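Local coordinates for protein cellulase IBT99 (Metagenomes, PDB 6WBT) that probably hydrolyses 6-phospho-alpha-glucosides as a family 4 glycosidase, with NAD and a manganese ion at its active site, at residues K92-D97 and G108-G113; G120-Y125 and E433-Y438; W267-Y270 and S275-D278. One frame throughout, in Å; residues are numbered along the deposited sequence.

All three contacts are buried, yet they differ in chemistry. Interaction 1, inside the substrate and NAD pocket, is ionic: an arginine and a glutamate meet by charge and bind different ends of the same ligand, phosphate and sugar hydroxyl. Interaction 2 brings together helix 114-136 and the turn that follows helix 421-434 through one directed hydrogen bond plus aliphatic packing. Interaction 3 is apolar, an isoleucine set against two side chains of 267-270. Interactions 1 and 2 adjoin, with centres about 12 Å apart, through the salt bridge of Asp97 and Arg122; interactions 1 and 3 touch where Gln109 and Cys112 meet Tyr269 and Tyr270. Interactions 2 and 3 do not touch.

Interaction 1. Residues K92-D97 and G108-G113. With G6P (6-O-phosphono-alpha-D-glucopyranose), chain F; NAD (nicotinamide-adenine-dinucleotide), chain G.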
loop_
_atom_site.group_PDB
_atom_site.type_symbol
_atom_site.label_atom_id
_atom_site.label_comp_id
_atom_site.label_asym_id
_atom_site.label_seq_id
_atom_site.Cartn_x
_atom_site.Cartn_y
_atom_site.Cartn_z
ATOM N N LYS A 92 5.933 -38.522 -20.572
ATOM C CA LYS A 92 4.845 -38.868 -21.481
ATOM C C LYS A 92 3.835 -37.732 -21.591
ATOM O O LYS A 92 3.387 -37.395 -22.693
ATOM C CB LYS A 92 4.165 -40.152 -21.003
ATOM C CG LYS A 92 2.667 -40.205 -21.256
ATOM C CD LYS A 92 1.993 -41.180 -20.304
ATOM C CE LYS A 92 0.481 -41.029 -20.333
ATOM N NZ LYS A 92 -0.176 -41.877 -19.301
HETATM N N MSE A 93 3.469 -37.130 -20.465
HETATM C CA MSE A 93 2.500 -36.042 -20.465
HETATM C C MSE A 93 3.131 -34.733 -20.924
HETATM O O MSE A 93 2.431 -33.822 -21.367
HETATM C CB MSE A 93 1.884 -35.868 -19.075
HETATM C CG MSE A 93 0.847 -36.921 -18.728
HETATM SE SE MSE A 93 -0.582 -37.006 -20.052
HETATM C CE MSE A 93 -1.105 -35.127 -20.052
ATOM N N ARG A 94 4.458 -34.645 -20.819
ATOM C CA ARG A 94 5.146 -33.434 -21.255
ATOM C C ARG A 94 5.071 -33.269 -22.767
ATOM O O ARG A 94 4.820 -32.165 -23.264
ATOM C CB ARG A 94 6.602 -33.454 -20.791
ATOM C CG ARG A 94 7.403 -32.258 -21.273
ATOM C CD ARG A 94 8.829 -32.284 -20.759
ATOM N NE ARG A 94 9.595 -31.147 -21.260
ATOM C CZ ARG A 94 10.852 -30.881 -20.921
ATOM N NH1 ARG A 94 11.495 -31.673 -20.074
ATOM N NH2 ARG A 94 11.464 -29.822 -21.430
ATOM N N VAL A 95 5.285 -34.354 -23.516
ATOM C CA VAL A 95 5.216 -34.261 -24.971
ATOM C C VAL A 95 3.781 -34.041 -25.428
ATOM O O VAL A 95 3.546 -33.461 -26.494
ATOM C CB VAL A 95 5.835 -35.512 -25.625
ATOM C CG1 VAL A 95 7.209 -35.786 -25.045
ATOM C CG2 VAL A 95 4.929 -36.722 -25.452
ATOM N N LYS A 96 2.801 -34.487 -24.638
ATOM C CA LYS A 96 1.410 -34.253 -25.001
ATOM C C LYS A 96 1.006 -32.807 -24.748
ATOM O O LYS A 96 0.176 -32.259 -25.482
ATOM C CB LYS A 96 0.495 -35.209 -24.234
ATOM C CG LYS A 96 -0.926 -35.257 -24.770
ATOM C CD LYS A 96 -0.935 -35.597 -26.252
ATOM C CE LYS A 96 -2.339 -35.538 -26.830
ATOM N NZ LYS A 96 -2.340 -35.786 -28.298
ATOM N N ASP A 97 1.581 -32.172 -23.723
ATOM C CA ASP A 97 1.329 -30.753 -23.502
ATOM C C ASP A 97 1.948 -29.908 -24.608
ATOM O O ASP A 97 1.326 -28.956 -25.092
ATOM C CB ASP A 97 1.872 -30.327 -22.138
ATOM C CG ASP A 97 1.212 -31.063 -20.991
ATOM O OD1 ASP A 97 0.257 -31.827 -21.243
ATOM O OD2 ASP A 97 1.652 -30.879 -19.837
ATOM N N GLY A 108 4.719 -24.276 -27.062
ATOM C CA GLY A 108 4.633 -25.457 -26.229
ATOM C C GLY A 108 5.910 -25.704 -25.455
ATOM O O GLY A 108 6.834 -26.353 -25.955
ATOM N N GLN A 109 5.975 -25.184 -24.233
ATOM C CA GLN A 109 7.160 -25.288 -23.400
ATOM C C GLN A 109 6.834 -26.073 -22.135
ATOM O O GLN A 109 5.669 -26.266 -21.778
ATOM C CB GLN A 109 7.706 -23.896 -23.044
ATOM C CG GLN A 109 9.224 -23.816 -22.948
ATOM C CD GLN A 109 9.748 -24.169 -21.570
ATOM O OE1 GLN A 109 9.048 -24.013 -20.569
ATOM N NE2 GLN A 109 10.982 -24.655 -21.512
ATOM N N GLU A 110 7.892 -26.530 -21.462
ATOM C CA GLU A 110 7.725 -27.323 -20.248
ATOM C C GLU A 110 7.033 -26.520 -19.153
ATOM O O GLU A 110 6.077 -26.996 -18.529
ATOM C CB GLU A 110 9.087 -27.823 -19.764
ATOM C CG GLU A 110 9.030 -28.658 -18.497
ATOM C CD GLU A 110 10.367 -28.723 -17.783
ATOM O OE1 GLU A 110 10.996 -27.659 -17.602
ATOM O OE2 GLU A 110 10.792 -29.836 -17.409
ATOM N N THR A 111 7.504 -25.298 -18.904
ATOM C CA THR A 111 7.021 -24.497 -17.788
ATOM C C THR A 111 6.450 -23.147 -18.198
ATOM O O THR A 111 6.014 -22.388 -17.324
ATOM C CB THR A 111 8.148 -24.274 -16.771
ATOM O OG1 THR A 111 9.223 -23.562 -17.394
ATOM C CG2 THR A 111 8.664 -25.602 -16.258
ATOM N N CYS A 112 6.436 -22.820 -19.488
ATOM C CA CYS A 112 5.938 -21.536 -19.963
ATOM C C CYS A 112 4.812 -21.750 -20.963
ATOM O O CYS A 112 4.853 -22.684 -21.771
ATOM C CB CYS A 112 7.059 -20.713 -20.603
ATOM S SG CYS A 112 8.364 -20.230 -19.454
ATOM N N GLY A 113 3.810 -20.876 -20.907
ATOM C CA GLY A 113 2.675 -20.976 -21.801
ATOM C C GLY A 113 1.616 -21.930 -21.278
ATOM O O GLY A 113 1.526 -22.223 -20.080
HETATM C C1 G6P F . 16.816 -25.467 -16.595
HETATM C C2 G6P F . 15.421 -24.965 -16.230
HETATM C C3 G6P F . 14.438 -26.122 -16.098
HETATM C C4 G6P F . 14.504 -27.018 -17.329
HETATM C C5 G6P F . 15.946 -27.450 -17.560
HETATM C C6 G6P F . 16.093 -28.393 -18.751
HETATM O O1 G6P F . 17.347 -26.232 -15.507
HETATM O O2 G6P F . 15.480 -24.247 -14.993
HETATM O O3 G6P F . 13.111 -25.609 -15.943
HETATM O O4 G6P F . 13.675 -28.170 -17.136
HETATM O O5 G6P F . 16.751 -26.287 -17.762
HETATM O O6 G6P F . 14.818 -28.751 -19.280
HETATM P P G6P F . 14.699 -29.983 -20.309
HETATM O O1P G6P F . 13.698 -29.513 -21.335
HETATM O O2P G6P F . 14.242 -31.141 -19.454
HETATM O O3P G6P F . 16.104 -30.135 -20.843
HETATM P PA NAD G . 11.504 -37.726 -15.019
HETATM O O1A NAD G . 10.167 -37.810 -15.677
HETATM O O2A NAD G . 12.667 -38.355 -15.712
HETATM O O5B NAD G . 11.387 -38.314 -13.529
HETATM C C5B NAD G . 10.396 -37.761 -12.619
HETATM C C4B NAD G . 10.108 -38.763 -11.528
HETATM O O4B NAD G . 9.075 -38.246 -10.646
HETATM C C3B NAD G . 9.603 -40.140 -11.991
HETATM O O3B NAD G . 10.346 -41.164 -11.341
HETATM C C2B NAD G . 8.147 -40.151 -11.511
HETATM O O2B NAD G . 7.613 -41.443 -11.317
HETATM C C1B NAD G . 8.282 -39.333 -10.236
HETATM N N9A NAD G . 7.017 -38.836 -9.706
HETATM C C8A NAD G . 5.935 -38.404 -10.431
HETATM N N7A NAD G . 4.928 -38.020 -9.688
HETATM C C5A NAD G . 5.365 -38.220 -8.387
HETATM C C6A NAD G . 4.748 -38.007 -7.139
HETATM N N6A NAD G . 3.515 -37.530 -6.997
HETATM N N1A NAD G . 5.460 -38.315 -6.030
HETATM C C2A NAD G . 6.701 -38.797 -6.180
HETATM N N3A NAD G . 7.380 -39.037 -7.298
HETATM C C4A NAD G . 6.652 -38.726 -8.383
HETATM O O3 NAD G . 11.849 -36.186 -14.740
HETATM P PN NAD G . 13.190 -35.326 -14.928
HETATM O O1N NAD G . 14.315 -36.026 -14.242
HETATM O O2N NAD G . 13.343 -34.978 -16.372
HETATM O O5D NAD G . 12.802 -34.009 -14.103
HETATM C C5D NAD G . 12.363 -34.176 -12.732
HETATM C C4D NAD G . 11.800 -32.871 -12.228
HETATM O O4D NAD G . 12.880 -31.926 -12.054
HETATM C C3D NAD G . 10.803 -32.170 -13.162
HETATM O O3D NAD G . 9.690 -31.703 -12.411
HETATM C C2D NAD G . 11.651 -31.004 -13.681
HETATM O O2D NAD G . 10.908 -29.927 -14.230
HETATM C C1D NAD G . 12.413 -30.637 -12.415
HETATM N N1N NAD G . 13.585 -29.759 -12.689
HETATM C C2N NAD G . 13.536 -28.434 -12.348
HETATM C C3N NAD G . 14.606 -27.594 -12.619
HETATM C C7N NAD G . 14.510 -26.159 -12.166
HETATM O O7N NAD G . 15.012 -25.274 -12.854
HETATM N N7N NAD G . 13.908 -25.917 -11.010
HETATM C C4N NAD G . 15.721 -28.109 -13.273
HETATM C C5N NAD G . 15.772 -29.452 -13.578
HETATM C C6N NAD G . 14.697 -30.260 -13.276
HETATM O O HOH W 1 9.700 -27.470 -23.057
#
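Charge joins Arg94 to Glu110: NH1 of Arg94 lies 3.3 Å from OE2 of Glu110, a salt bridge without a directed N-H, because the oxygen sits above one face of the guanidinium toward its rim. The two planes are stacked, 27° apart. CB and CG of Glu110 add close contacts with the guanidinium, CG standing 3.8 Å from CZ of Arg94. An extended chain, with CG opposite the backbone N (chi1 177°), carries the Arg94 head from its helix to the ligand.

Hydrogen bonds then tie both groups to the ligands. Arg94 NH1 gives a nearly straight bond to O2P of G6P (2.9 Å, 176°). Glu110 divides its carboxylate: OE1 accepts from O4 of G6P at 2.8 Å, while OE2 accepts from O2D of NAD at 3.2 Å. Arg87 shares OE2 with Arg94 through a second salt bridge, and Arg286 and Arg294 also hydrogen-bond to G6P.

Within 108-113, OE1 of Gln109 accepts from Thr111 N at 2.6 Å, bracing the turn beside Glu110. The contact sets helix 90-103 against the loop leading into helix 114-136, with helix 286-291 packed against Arg94 and Val95.

Interaction 2. Residues G120-Y125 and E433-Y438; sequences GMRTIY and EANKGY
Met121, a selenomethionine, enters the contact at its margin, its carbonyl O passing 4.4 Å from the carbonyl O of Tyr438. Its side chain serves other neighbours, packing on Leu396 and Ala400 of helix 380-402 and on Trp439 and Pro440.

Arg122 carries most of the contact. CA of Arg122 lies 5.5 Å from CA of Tyr438, the shortest such spacing between the two segments. The aliphatic part of the arginine runs past the tyrosine: CG of Arg122 is 3.7 Å from CB of Tyr438. The chain then bends at chi3 (-60°), turning the guanidinium toward Asn435. NH1 of Arg122 donates to OD1 of Asn435 at 2.7 Å with an N-H...O angle of 159°. The donor meets a lone pair in the carbonyl plane, and the guanidinium and amide planes are only 3° apart, so the two flat groups join edge to edge. The amide is held from its other end by a bond from ND2 of Asn435 to the carbonyl of Met431, which fixes its rotation. The remaining guanidinium nitrogens are used too: NE bonds to the carbonyl of Val88 and NH2 forms a salt bridge with Asp97. A leucine in place of Arg122 would probably leave OD1 of Asn435 without this donor and the buried Asp97 without its positive mate.

On the other segment, a backbone bond from Tyr438 N to Asn435 O (3.0 Å) closes the turn that follows helix 421-434, and Gly437 supplies the positive phi this turn needs. The arrangement is that of a buried arginine whose guanidinium joins helix 114-136, in the part of the chain assigned to the NAD-binding Rossmann family, to helix 90-103 and the C-terminal tail.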
loop_
_atom_site.group_PDB
_atom_site.type_symbol
_atom_site.label_atom_id
_atom_site.label_comp_id
_atom_site.label_asym_id
_atom_site.label_seq_id
_atom_site.Cartn_x
_atom_site.Cartn_y
_atom_site.Cartn_z
ATOM N N GLY A 120 1.538 -27.323 -14.399
ATOM C CA GLY A 120 1.406 -26.804 -13.047
ATOM C C GLY A 120 0.239 -27.409 -12.290
ATOM O O GLY A 120 0.374 -27.777 -11.119
HETATM N N MSE A 121 -0.915 -27.525 -12.941
HETATM C CA MSE A 121 -2.112 -28.040 -12.282
HETATM C C MSE A 121 -1.992 -29.526 -11.958
HETATM O O MSE A 121 -2.676 -30.031 -11.067
HETATM C CB MSE A 121 -3.352 -27.790 -13.144
HETATM C CG MSE A 121 -3.746 -26.324 -13.251
HETATM SE SE MSE A 121 -5.663 -26.091 -13.524
HETATM C CE MSE A 121 -6.299 -26.940 -11.887
ATOM N N ARG A 122 -1.122 -30.231 -12.686
ATOM C CA ARG A 122 -0.834 -31.619 -12.348
ATOM C C ARG A 122 0.007 -31.737 -11.086
ATOM O O ARG A 122 -0.038 -32.778 -10.420
ATOM C CB ARG A 122 -0.113 -32.318 -13.501
ATOM C CG ARG A 122 -0.986 -32.643 -14.702
ATOM C CD ARG A 122 -0.303 -33.670 -15.595
ATOM N NE ARG A 122 0.984 -33.196 -16.094
ATOM C CZ ARG A 122 1.150 -32.576 -17.257
ATOM N NH1 ARG A 122 0.108 -32.353 -18.046
ATOM N NH2 ARG A 122 2.358 -32.179 -17.633
ATOM N N THR A 123 0.760 -30.696 -10.737
ATOM C CA THR A 123 1.733 -30.759 -9.656
ATOM C C THR A 123 1.238 -30.134 -8.356
ATOM O O THR A 123 1.846 -30.372 -7.308
ATOM C CB THR A 123 3.038 -30.070 -10.085
ATOM O OG1 THR A 123 3.288 -30.341 -11.470
ATOM C CG2 THR A 123 4.222 -30.575 -9.266
ATOM N N ILE A 124 0.149 -29.361 -8.393
ATOM C CA ILE A 124 -0.286 -28.615 -7.209
ATOM C C ILE A 124 -0.609 -29.567 -6.062
ATOM O O ILE A 124 0.043 -29.545 -5.012
ATOM C CB ILE A 124 -1.488 -27.716 -7.549
ATOM C CG1 ILE A 124 -1.064 -26.597 -8.503
ATOM C CG2 ILE A 124 -2.096 -27.133 -6.281
ATOM C CD1 ILE A 124 -2.184 -25.651 -8.876
ATOM N N TYR A 125 -1.618 -30.415 -6.245
ATOM C CA TYR A 125 -2.075 -31.287 -5.168
ATOM C C TYR A 125 -1.080 -32.398 -4.830
ATOM O O TYR A 125 -0.917 -32.716 -3.645
ATOM C CB TYR A 125 -3.445 -31.879 -5.506
ATOM C CG TYR A 125 -4.581 -30.904 -5.294
ATOM C CD1 TYR A 125 -4.900 -30.451 -4.019
ATOM C CD2 TYR A 125 -5.333 -30.435 -6.361
ATOM C CE1 TYR A 125 -5.933 -29.558 -3.815
ATOM C CE2 TYR A 125 -6.371 -29.540 -6.167
ATOM C CZ TYR A 125 -6.666 -29.106 -4.891
ATOM O OH TYR A 125 -7.697 -28.218 -4.690
ATOM N N GLU A 433 -9.272 -32.873 -21.371
ATOM C CA GLU A 433 -9.342 -34.268 -21.791
ATOM C C GLU A 433 -7.998 -34.972 -21.655
ATOM O O GLU A 433 -7.941 -36.115 -21.186
ATOM C CB GLU A 433 -9.844 -34.353 -23.236
ATOM C CG GLU A 433 -11.358 -34.350 -23.369
ATOM C CD GLU A 433 -11.982 -35.649 -22.900
ATOM O OE1 GLU A 433 -11.273 -36.677 -22.882
ATOM O OE2 GLU A 433 -13.179 -35.643 -22.545
ATOM N N ALA A 434 -6.909 -34.314 -22.059
ATOM C CA ALA A 434 -5.597 -34.946 -22.010
ATOM C C ALA A 434 -5.117 -35.188 -20.584
ATOM O O ALA A 434 -4.227 -36.020 -20.378
ATOM C CB ALA A 434 -4.573 -34.097 -22.762
ATOM N N ASN A 435 -5.683 -34.487 -19.601
ATOM C CA ASN A 435 -5.269 -34.609 -18.209
ATOM C C ASN A 435 -6.353 -35.226 -17.333
ATOM O O ASN A 435 -6.355 -35.014 -16.116
ATOM C CB ASN A 435 -4.856 -33.245 -17.658
ATOM C CG ASN A 435 -3.598 -32.709 -18.312
ATOM O OD1 ASN A 435 -2.514 -32.762 -17.731
ATOM N ND2 ASN A 435 -3.736 -32.193 -19.527
ATOM N N LYS A 436 -7.278 -35.979 -17.924
ATOM C CA LYS A 436 -8.302 -36.671 -17.148
ATOM C C LYS A 436 -7.643 -37.757 -16.307
ATOM O O LYS A 436 -7.122 -38.742 -16.842
ATOM C CB LYS A 436 -9.369 -37.251 -18.072
ATOM C CG LYS A 436 -10.499 -36.279 -18.372
ATOM C CD LYS A 436 -11.295 -36.687 -19.600
ATOM C CE LYS A 436 -11.995 -38.020 -19.408
ATOM N NZ LYS A 436 -12.851 -38.350 -20.581
ATOM N N GLY A 437 -7.662 -37.575 -14.989
ATOM C CA GLY A 437 -6.953 -38.424 -14.059
ATOM C C GLY A 437 -5.835 -37.720 -13.322
ATOM O O GLY A 437 -5.447 -38.169 -12.235
ATOM N N TYR A 438 -5.310 -36.633 -13.881
ATOM C CA TYR A 438 -4.271 -35.827 -13.248
ATOM C C TYR A 438 -4.778 -34.489 -12.735
ATOM O O TYR A 438 -4.377 -34.059 -11.651
ATOM C CB TYR A 438 -3.121 -35.576 -14.231
ATOM C CG TYR A 438 -2.307 -36.803 -14.573
ATOM C CD1 TYR A 438 -1.457 -37.377 -13.638
ATOM C CD2 TYR A 438 -2.372 -37.375 -15.837
ATOM C CE1 TYR A 438 -0.703 -38.494 -13.946
ATOM C CE2 TYR A 438 -1.622 -38.493 -16.156
ATOM C CZ TYR A 438 -0.790 -39.048 -15.206
ATOM O OH TYR A 438 -0.041 -40.160 -15.515
#

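Interaction 3. Residues W267-Y270 and S275-D278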
loop_
_atom_site.group_PDB
_atom_site.type_symbol
_atom_site.label_atom_id
_atom_site.label_comp_id
_atom_site.label_asym_id
_atom_site.label_seq_id
_atom_site.Cartn_x
_atom_site.Cartn_y
_atom_site.Cartn_z
ATOM N N TRP A 267 12.512 -15.480 -21.031
ATOM C CA TRP A 267 11.784 -14.436 -21.744
ATOM C C TRP A 267 11.705 -14.708 -23.240
ATOM O O TRP A 267 10.988 -13.994 -23.949
ATOM C CB TRP A 267 12.432 -13.072 -21.502
ATOM C CG TRP A 267 12.153 -12.518 -20.144
ATOM C CD1 TRP A 267 13.003 -12.488 -19.077
ATOM C CD2 TRP A 267 10.929 -11.920 -19.699
ATOM N NE1 TRP A 267 12.387 -11.903 -17.997
ATOM C CE2 TRP A 267 11.114 -11.546 -18.353
ATOM C CE3 TRP A 267 9.698 -11.662 -20.308
ATOM C CZ2 TRP A 267 10.112 -10.930 -17.608
ATOM C CZ3 TRP A 267 8.706 -11.049 -19.566
ATOM C CH2 TRP A 267 8.920 -10.688 -18.231
ATOM N N GLN A 268 12.426 -15.722 -23.725
ATOM C CA GLN A 268 12.373 -16.099 -25.132
ATOM C C GLN A 268 10.965 -16.490 -25.562
ATOM O O GLN A 268 10.585 -16.269 -26.718
ATOM C CB GLN A 268 13.351 -17.248 -25.375
ATOM C CG GLN A 268 13.417 -17.761 -26.795
ATOM C CD GLN A 268 14.075 -19.123 -26.872
ATOM O OE1 GLN A 268 14.645 -19.495 -27.897
ATOM N NE2 GLN A 268 13.995 -19.878 -25.784
ATOM N N TYR A 269 10.175 -17.062 -24.653
ATOM C CA TYR A 269 8.847 -17.555 -24.995
ATOM C C TYR A 269 7.742 -16.537 -24.745
ATOM O O TYR A 269 6.681 -16.634 -25.373
ATOM C CB TYR A 269 8.543 -18.835 -24.210
ATOM C CG TYR A 269 9.666 -19.847 -24.243
ATOM C CD1 TYR A 269 10.441 -20.088 -23.117
ATOM C CD2 TYR A 269 9.958 -20.551 -25.404
ATOM C CE1 TYR A 269 11.471 -21.009 -23.143
ATOM C CE2 TYR A 269 10.987 -21.473 -25.440
ATOM C CZ TYR A 269 11.739 -21.699 -24.307
ATOM O OH TYR A 269 12.764 -22.616 -24.337
ATOM N N TYR A 270 7.956 -15.575 -23.849
ATOM C CA TYR A 270 6.948 -14.559 -23.568
ATOM C C TYR A 270 7.079 -13.355 -24.494
ATOM O O TYR A 270 6.089 -12.913 -25.086
ATOM C CB TYR A 270 7.041 -14.112 -22.106
ATOM C CG TYR A 270 6.600 -15.164 -21.116
ATOM C CD1 TYR A 270 5.259 -15.312 -20.784
ATOM C CD2 TYR A 270 7.521 -16.008 -20.511
ATOM C CE1 TYR A 270 4.849 -16.272 -19.879
ATOM C CE2 TYR A 270 7.120 -16.970 -19.605
ATOM C CZ TYR A 270 5.784 -17.099 -19.292
ATOM O OH TYR A 270 5.379 -18.055 -18.390
ATOM N N SER A 275 8.676 -16.202 -32.849
ATOM C CA SER A 275 9.896 -16.877 -33.272
ATOM C C SER A 275 10.068 -18.252 -32.642
ATOM O O SER A 275 11.015 -18.960 -33.000
ATOM C CB SER A 275 11.113 -16.008 -32.947
ATOM O OG SER A 275 11.228 -15.798 -31.551
ATOM N N ILE A 276 9.190 -18.647 -31.726
ATOM C CA ILE A 276 9.286 -19.942 -31.066
ATOM C C ILE A 276 8.330 -20.959 -31.678
ATOM O O ILE A 276 8.688 -22.124 -31.846
ATOM C CB ILE A 276 9.043 -19.786 -29.549
ATOM C CG1 ILE A 276 10.168 -18.959 -28.927
ATOM C CG2 ILE A 276 8.959 -21.142 -28.874
ATOM C CD1 ILE A 276 11.546 -19.478 -29.270
ATOM N N VAL A 277 7.111 -20.532 -32.022
ATOM C CA VAL A 277 6.177 -21.429 -32.696
ATOM C C VAL A 277 6.743 -21.879 -34.036
ATOM O O VAL A 277 6.515 -23.016 -34.469
ATOM C CB VAL A 277 4.804 -20.746 -32.857
ATOM C CG1 VAL A 277 3.826 -21.663 -33.575
ATOM C CG2 VAL A 277 4.252 -20.343 -31.498
ATOM N N ASP A 278 7.501 -21.009 -34.706
ATOM C CA ASP A 278 8.140 -21.383 -35.963
ATOM C C ASP A 278 9.366 -22.260 -35.745
ATOM O O ASP A 278 9.682 -23.098 -36.598
ATOM C CB ASP A 278 8.531 -20.129 -36.747
ATOM C CG ASP A 278 7.328 -19.330 -37.208
ATOM O OD1 ASP A 278 6.495 -18.960 -36.356
ATOM O OD2 ASP A 278 7.219 -19.068 -38.424
#
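Ile276 points its side chain into the angle between Gln268 and Tyr269, crossing each at about a right angle. CG2 of Ile276 lies near the plane of the Tyr269 ring, 3.7 Å from CD2 of Tyr269, so Ile276 meets the ring at its edge. CG1 of Ile276 stands 3.9 Å from the same CD2, so two carbons of the isoleucine border one corner of the ring.

The other branch of Ile276 turns to Gln268. With CG1 on the backbone-N side (chi1 -66°) and chi2 at -52°, the terminal methyl is directed to the extended glutamine, CD1 of Ile276 sitting 3.5 Å from CG of Gln268. CG1 of Ile276 also comes within 3.5 Å of the carbonyl O of Gln268, bringing the branch up to the backbone. No hydrogen bond crosses between the segments, so the fit rests on shape and apolar surface.

Around this pair, Gln268 packs on His246 and Thr247 of helix 242-249, Tyr269 on Val107 and Gln109, and Ser275 on Leu422 of the second subunit. The arrangement is two short helical turns, the first weakly bonded, joined by a short connection and packed through Ile276 within the C-terminal family 4 glycosidase domain, beside the loop that bears pocket residue Glu110.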